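Local atomic coordinates of probable protein phosphatase 2C 50 (Oryza sativa subsp. japonica, PDB entry 5ZCG), a protein that probably catalyses the dephosphorylation of phosphoserine and phosphothreonine in proteins as a magnesium-dependent PP2C-family phosphatase, and probably acts in abscisic acid signalling. Residues P30-A35 / K89-M94; K109-V114 / P228-M233. The protein carries 5 engineered substitutions. All blocks are in the same frame, centred on the assembly; numbering follows the deposited sequence.

Contact 1. Residues P30-A35 / K89-M94; sequences PVRLLA and KNLGEM
Arg32 reaches across from the 3-10 turn at 31-33 and puts its guanidinium against the backbone of Leu91. Arg32 NH2 donates to Leu91 O at 2.6 Å in an almost straight bond (178°), with the oxygen at the edge of the guanidinium and in its plane. Leu91 O also receives Met94 N at 3.1 Å, inside the type I turn 91-94, so one carbonyl serves both the turn and the arginine. Met94 O lies 2.8 Å from Arg32 NH2, but the angle is too poor for a bond; Arg37 donates to that oxygen instead. The arginine chain bends at chi2 (-109°) and again at chi3, which swings the guanidinium round to the turn. Its NE makes a salt bridge with Asp48 and its NH1 bonds to Gly95 O, so all three guanidinium nitrogens have a partner.

The apolar part centres on Leu91. Leu91 CD1 meets Arg32 CB at 3.8 Å and Leu33 CD2 at 4.1 Å, the two leucines crossing at about a right angle. Leu33 and Leu91 both also touch His102 of helix 99-118.

Here an arginine bonds to main-chain carbonyls of the type I turn 91-94 and of Gly95, in the helical layer of the PP2C alpha-beta-beta-alpha sandwich.

Contact 2. Residues K109-V114 / P228-M233; sequences KCFQRV and PKPEVM
Glu231 OE2 is gripped by His181 through a hydrogen bond and by Arg185 through a salt bridge; Glu231 follows Pro230 in the chain, the residue that lies on the ring of Phe111. Pro230 comes over one face of that ring: its CB stands 4.1 Å from the centroid of the Phe111 ring, 29° off the ring normal, a CH-pi contact. The nearest ring atom is Phe111 CD2, 3.7 Å from Pro230 CB. Pro230 CG also sits over this face, displaced toward the rim, while Pro230 CD approaches Phe111 CB, so the flank of the pyrrolidine runs from the ring back to the root of the side chain. Near the ring plane, at its edge, comes a carbonyl: Pro228 O is 3.4 Å from Phe111 CB.

These are the layers of the PP2C sandwich meeting: helix 99-118 lies on a beta-sheet in which strand 231-236 pairs antiparallel with strand 155-161, and Phe111 also packs on Ala159 and Cys161 of the latter. A serine in place of Phe111 would probably leave Pro230 without its aromatic partner and open a gap between the helix and the sheet.

One residue further along the helix, Gln112 meets the other proline. Its CG is anti to the backbone N (chi1 -177°), and a bend at chi2 then brings the amide up to the CG corner of Pro228, with Gln112 OE1 3.6 Å from Pro228 CG. Gln112 NE2 also makes a weak hydrogen bond to Asp116.

Overall arrangement
From the N terminus, the chain leaves strand 18-28 and enters the loop 30-35, then builds strand 53-63 and helix 67-91. Contact 1 closes this first excursion, joining that loop to the far end of the helix. The chain then turns into helix 99-118, and contact 2 opens there; it closes only after 113 intervening residues, at the loop leading into strand 231-236. The two contacts are therefore in series, neither nested nor crossed. The centres of contacts 1 and 2 lie about 20 Å apart, and the nearest atoms of the two are about 9 Å apart. The consecutive helices 67-91 and 99-118 connect them: contact 1 ties the first to a loop, contact 2 ties the second to the loop that leads into strand 231-236.

Contact 1. Residues P30-A35 / K89-M94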
loop_
_atom_site.group_PDB
_atom_site.type_symbol
_atom_site.label_atom_id
_atom_site.label_comp_id
_atom_site.label_asym_id
_atom_site.label_seq_id
_atom_site.Cartn_x
_atom_site.Cartn_y
_atom_site.Cartn_z
ATOM N N PRO A 30 -15.820 22.768 -8.551
ATOM C CA PRO A 30 -15.730 24.045 -9.272
ATOM C C PRO A 30 -15.973 23.821 -10.756
ATOM O O PRO A 30 -15.266 23.052 -11.412
ATOM C CB PRO A 30 -14.299 24.518 -8.991
ATOM C CG PRO A 30 -13.855 23.734 -7.784
ATOM C CD PRO A 30 -14.558 22.418 -7.882
ATOM N N VAL A 31 -16.985 24.509 -11.286
ATOM C CA VAL A 31 -17.369 24.313 -12.678
ATOM C C VAL A 31 -16.271 24.794 -13.619
ATOM O O VAL A 31 -16.183 24.323 -14.760
ATOM C CB VAL A 31 -18.727 24.998 -12.929
ATOM C CG1 VAL A 31 -19.138 24.911 -14.392
ATOM C CG2 VAL A 31 -19.791 24.358 -12.044
ATOM N N ARG A 32 -15.407 25.701 -13.154
ATOM C CA ARG A 32 -14.243 26.124 -13.924
ATOM C C ARG A 32 -13.263 24.983 -14.180
ATOM O O ARG A 32 -12.300 25.177 -14.924
ATOM C CB ARG A 32 -13.527 27.280 -13.215
ATOM C CG ARG A 32 -14.335 28.581 -13.175
ATOM C CD ARG A 32 -13.742 29.638 -14.093
ATOM N NE ARG A 32 -12.570 30.266 -13.493
ATOM C CZ ARG A 32 -11.409 30.441 -14.118
ATOM N NH1 ARG A 32 -11.259 30.040 -15.375
ATOM N NH2 ARG A 32 -10.397 31.024 -13.487
ATOM N N LEU A 33 -13.453 23.822 -13.553
ATOM C CA LEU A 33 -12.690 22.634 -13.913
ATOM C C LEU A 33 -13.336 21.833 -15.038
ATOM O O LEU A 33 -12.721 20.881 -15.531
ATOM C CB LEU A 33 -12.503 21.725 -12.692
ATOM C CG LEU A 33 -11.631 22.291 -11.569
ATOM C CD1 LEU A 33 -11.642 21.367 -10.353
ATOM C CD2 LEU A 33 -10.210 22.536 -12.061
ATOM N N LEU A 34 -14.551 22.188 -15.455
ATOM C CA LEU A 34 -15.279 21.451 -16.480
ATOM C C LEU A 34 -15.538 22.249 -17.751
ATOM O O LEU A 34 -15.643 21.646 -18.822
ATOM C CB LEU A 34 -16.623 20.952 -15.928
ATOM C CG LEU A 34 -16.555 20.101 -14.657
ATOM C CD1 LEU A 34 -17.949 19.719 -14.181
ATOM C CD2 LEU A 34 -15.708 18.852 -14.884
ATOM N N ALA A 35 -15.642 23.577 -17.671
ATOM C CA ALA A 35 -15.882 24.394 -18.852
ATOM C C ALA A 35 -15.270 25.773 -18.641
ATOM O O ALA A 35 -15.055 26.215 -17.507
ATOM C CB ALA A 35 -17.375 24.488 -19.169
ATOM N N LYS A 89 -12.122 28.991 -4.951
ATOM C CA LYS A 89 -11.901 30.374 -4.548
ATOM C C LYS A 89 -10.705 30.972 -5.282
ATOM O O LYS A 89 -10.745 32.139 -5.692
ATOM C CB LYS A 89 -11.717 30.460 -3.034
ATOM C CG LYS A 89 -12.922 29.936 -2.261
ATOM C CD LYS A 89 -13.166 30.723 -0.983
ATOM C CE LYS A 89 -14.297 30.107 -0.170
ATOM N NZ LYS A 89 -13.802 29.074 0.782
ATOM N N ASN A 90 -9.644 30.183 -5.487
ATOM C CA ASN A 90 -8.469 30.721 -6.166
ATOM C C ASN A 90 -8.656 30.805 -7.678
ATOM O O ASN A 90 -8.049 31.668 -8.322
ATOM C CB ASN A 90 -7.237 29.855 -5.882
ATOM C CG ASN A 90 -6.818 29.876 -4.425
ATOM O OD1 ASN A 90 -7.060 30.845 -3.706
ATOM N ND2 ASN A 90 -6.164 28.805 -3.986
ATOM N N LEU A 91 -9.515 29.959 -8.252
ATOM C CA LEU A 91 -9.851 30.077 -9.664
ATOM C C LEU A 91 -10.672 31.323 -9.926
ATOM O O LEU A 91 -10.650 31.855 -11.042
ATOM C CB LEU A 91 -10.603 28.834 -10.139
ATOM C CG LEU A 91 -9.761 27.586 -10.411
ATOM C CD1 LEU A 91 -10.632 26.462 -10.970
ATOM C CD2 LEU A 91 -8.602 27.898 -11.353
ATOM N N GLY A 92 -11.385 31.811 -8.910
ATOM C CA GLY A 92 -12.002 33.117 -9.071
ATOM C C GLY A 92 -11.010 34.251 -9.277
ATOM O O GLY A 92 -11.416 35.338 -9.707
ATOM N N GLU A 93 -9.727 34.018 -8.993
ATOM C CA GLU A 93 -8.666 34.997 -9.187
ATOM C C GLU A 93 -7.873 34.798 -10.479
ATOM O O GLU A 93 -6.871 35.491 -10.684
ATOM C CB GLU A 93 -7.705 34.959 -7.998
ATOM C CG GLU A 93 -8.207 35.663 -6.756
ATOM C CD GLU A 93 -7.226 35.569 -5.605
ATOM O OE1 GLU A 93 -6.230 34.822 -5.728
ATOM O OE2 GLU A 93 -7.447 36.246 -4.578
ATOM N N MET A 94 -8.280 33.874 -11.347
ATOM C CA MET A 94 -7.483 33.518 -12.514
ATOM C C MET A 94 -8.304 33.628 -13.789
ATOM O O MET A 94 -9.534 33.656 -13.758
ATOM C CB MET A 94 -6.924 32.092 -12.394
ATOM C CG MET A 94 -6.026 31.867 -11.190
ATOM S SD MET A 94 -5.624 30.125 -10.963
ATOM C CE MET A 94 -5.333 30.075 -9.196
#

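Contact 2. Residues K109-V114 / P228-M233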
loop_
_atom_site.group_PDB
_atom_site.type_symbol
_atom_site.label_atom_id
_atom_site.label_comp_id
_atom_site.label_asym_id
_atom_site.label_seq_id
_atom_site.Cartn_x
_atom_site.Cartn_y
_atom_site.Cartn_z
ATOM N N LYS A 109 -1.973 16.944 -4.890
ATOM C CA LYS A 109 -1.768 17.609 -3.609
ATOM C C LYS A 109 -2.591 16.960 -2.503
ATOM O O LYS A 109 -2.116 16.836 -1.371
ATOM C CB LYS A 109 -2.114 19.097 -3.729
ATOM C CG LYS A 109 -0.933 20.003 -4.081
ATOM C CD LYS A 109 -0.262 19.571 -5.378
ATOM C CE LYS A 109 1.196 20.001 -5.437
ATOM N NZ LYS A 109 1.963 19.185 -6.423
ATOM N N CYS A 110 -3.822 16.534 -2.805
ATOM C CA CYS A 110 -4.623 15.857 -1.788
ATOM C C CYS A 110 -3.972 14.543 -1.358
ATOM O O CYS A 110 -3.819 14.271 -0.157
ATOM C CB CYS A 110 -6.037 15.616 -2.318
ATOM S SG CYS A 110 -6.961 14.326 -1.441
ATOM N N PHE A 111 -3.568 13.719 -2.332
ATOM C CA PHE A 111 -2.936 12.441 -2.004
ATOM C C PHE A 111 -1.621 12.655 -1.260
ATOM O O PHE A 111 -1.310 11.930 -0.303
ATOM C CB PHE A 111 -2.713 11.620 -3.275
ATOM C CG PHE A 111 -3.920 10.817 -3.713
ATOM C CD1 PHE A 111 -5.199 11.349 -3.629
ATOM C CD2 PHE A 111 -3.768 9.533 -4.215
ATOM C CE1 PHE A 111 -6.307 10.612 -4.032
ATOM C CE2 PHE A 111 -4.872 8.789 -4.622
ATOM C CZ PHE A 111 -6.142 9.330 -4.531
ATOM N N GLN A 112 -0.838 13.656 -1.682
ATOM C CA GLN A 112 0.423 13.951 -1.014
ATOM C C GLN A 112 0.192 14.432 0.408
ATOM O O GLN A 112 0.975 14.117 1.309
ATOM C CB GLN A 112 1.204 14.998 -1.811
ATOM C CG GLN A 112 2.573 15.340 -1.238
ATOM C CD GLN A 112 3.524 14.157 -1.261
ATOM O OE1 GLN A 112 3.942 13.701 -2.327
ATOM N NE2 GLN A 112 3.871 13.651 -0.079
ATOM N N ARG A 113 -0.871 15.206 0.631
ATOM C CA ARG A 113 -1.165 15.696 1.972
ATOM C C ARG A 113 -1.569 14.555 2.891
ATOM O O ARG A 113 -1.129 14.489 4.046
ATOM C CB ARG A 113 -2.263 16.758 1.912
ATOM C CG ARG A 113 -2.889 17.094 3.259
ATOM C CD ARG A 113 -2.019 18.049 4.064
ATOM N NE ARG A 113 -1.425 19.093 3.229
ATOM C CZ ARG A 113 -2.074 20.174 2.805
ATOM N NH1 ARG A 113 -3.345 20.363 3.135
ATOM N NH2 ARG A 113 -1.451 21.068 2.048
ATOM N N VAL A 114 -2.401 13.639 2.395
ATOM C CA VAL A 114 -2.740 12.469 3.202
ATOM C C VAL A 114 -1.490 11.640 3.490
ATOM O O VAL A 114 -1.282 11.179 4.621
ATOM C CB VAL A 114 -3.837 11.635 2.514
ATOM C CG1 VAL A 114 -4.008 10.294 3.219
ATOM C CG2 VAL A 114 -5.147 12.407 2.508
ATOM N N PRO A 228 3.301 8.616 -3.651
ATOM C CA PRO A 228 1.842 8.699 -3.510
ATOM C C PRO A 228 1.181 9.522 -4.601
ATOM O O PRO A 228 0.120 10.112 -4.374
ATOM C CB PRO A 228 1.678 9.362 -2.144
ATOM C CG PRO A 228 2.873 10.320 -2.074
ATOM C CD PRO A 228 3.985 9.712 -2.925
ATOM N N LYS A 229 1.777 9.556 -5.789
ATOM C CA LYS A 229 1.294 10.441 -6.840
ATOM C C LYS A 229 0.237 9.720 -7.660
ATOM O O LYS A 229 0.535 8.669 -8.244
ATOM C CB LYS A 229 2.428 10.894 -7.742
ATOM C CG LYS A 229 1.954 11.577 -9.020
ATOM C CD LYS A 229 2.882 12.703 -9.435
ATOM C CE LYS A 229 2.434 13.355 -10.734
ATOM N NZ LYS A 229 1.233 14.215 -10.545
ATOM N N PRO A 230 -0.981 10.240 -7.753
ATOM C CA PRO A 230 -2.035 9.537 -8.484
ATOM C C PRO A 230 -2.006 9.869 -9.970
ATOM O O PRO A 230 -1.482 10.899 -10.403
ATOM C CB PRO A 230 -3.317 10.076 -7.839
ATOM C CG PRO A 230 -2.962 11.483 -7.452
ATOM C CD PRO A 230 -1.472 11.483 -7.128
ATOM N N GLU A 231 -2.542 8.940 -10.754
ATOM C CA GLU A 231 -2.852 9.181 -12.153
ATOM C C GLU A 231 -4.334 9.516 -12.251
ATOM O O GLU A 231 -5.175 8.815 -11.670
ATOM C CB GLU A 231 -2.506 7.970 -13.022
ATOM C CG GLU A 231 -1.126 8.058 -13.659
ATOM C CD GLU A 231 -0.709 6.770 -14.352
ATOM O OE1 GLU A 231 -1.408 6.342 -15.296
ATOM O OE2 GLU A 231 0.320 6.185 -13.947
ATOM N N VAL A 232 -4.645 10.599 -12.955
ATOM C CA VAL A 232 -5.981 11.180 -12.974
ATOM C C VAL A 232 -6.576 11.062 -14.371
ATOM O O VAL A 232 -5.889 11.270 -15.378
ATOM C CB VAL A 232 -5.937 12.648 -12.505
ATOM C CG1 VAL A 232 -7.341 13.255 -12.438
ATOM C CG2 VAL A 232 -5.237 12.742 -11.150
ATOM N N MET A 233 -7.863 10.730 -14.427
ATOM C CA MET A 233 -8.615 10.661 -15.670
ATOM C C MET A 233 -9.931 11.407 -15.493
ATOM O O MET A 233 -10.622 11.219 -14.488
ATOM C CB MET A 233 -8.872 9.206 -16.080
ATOM C CG MET A 233 -8.979 8.987 -17.582
ATOM S SD MET A 233 -9.020 7.233 -18.020
ATOM C CE MET A 233 -7.426 6.684 -17.418
#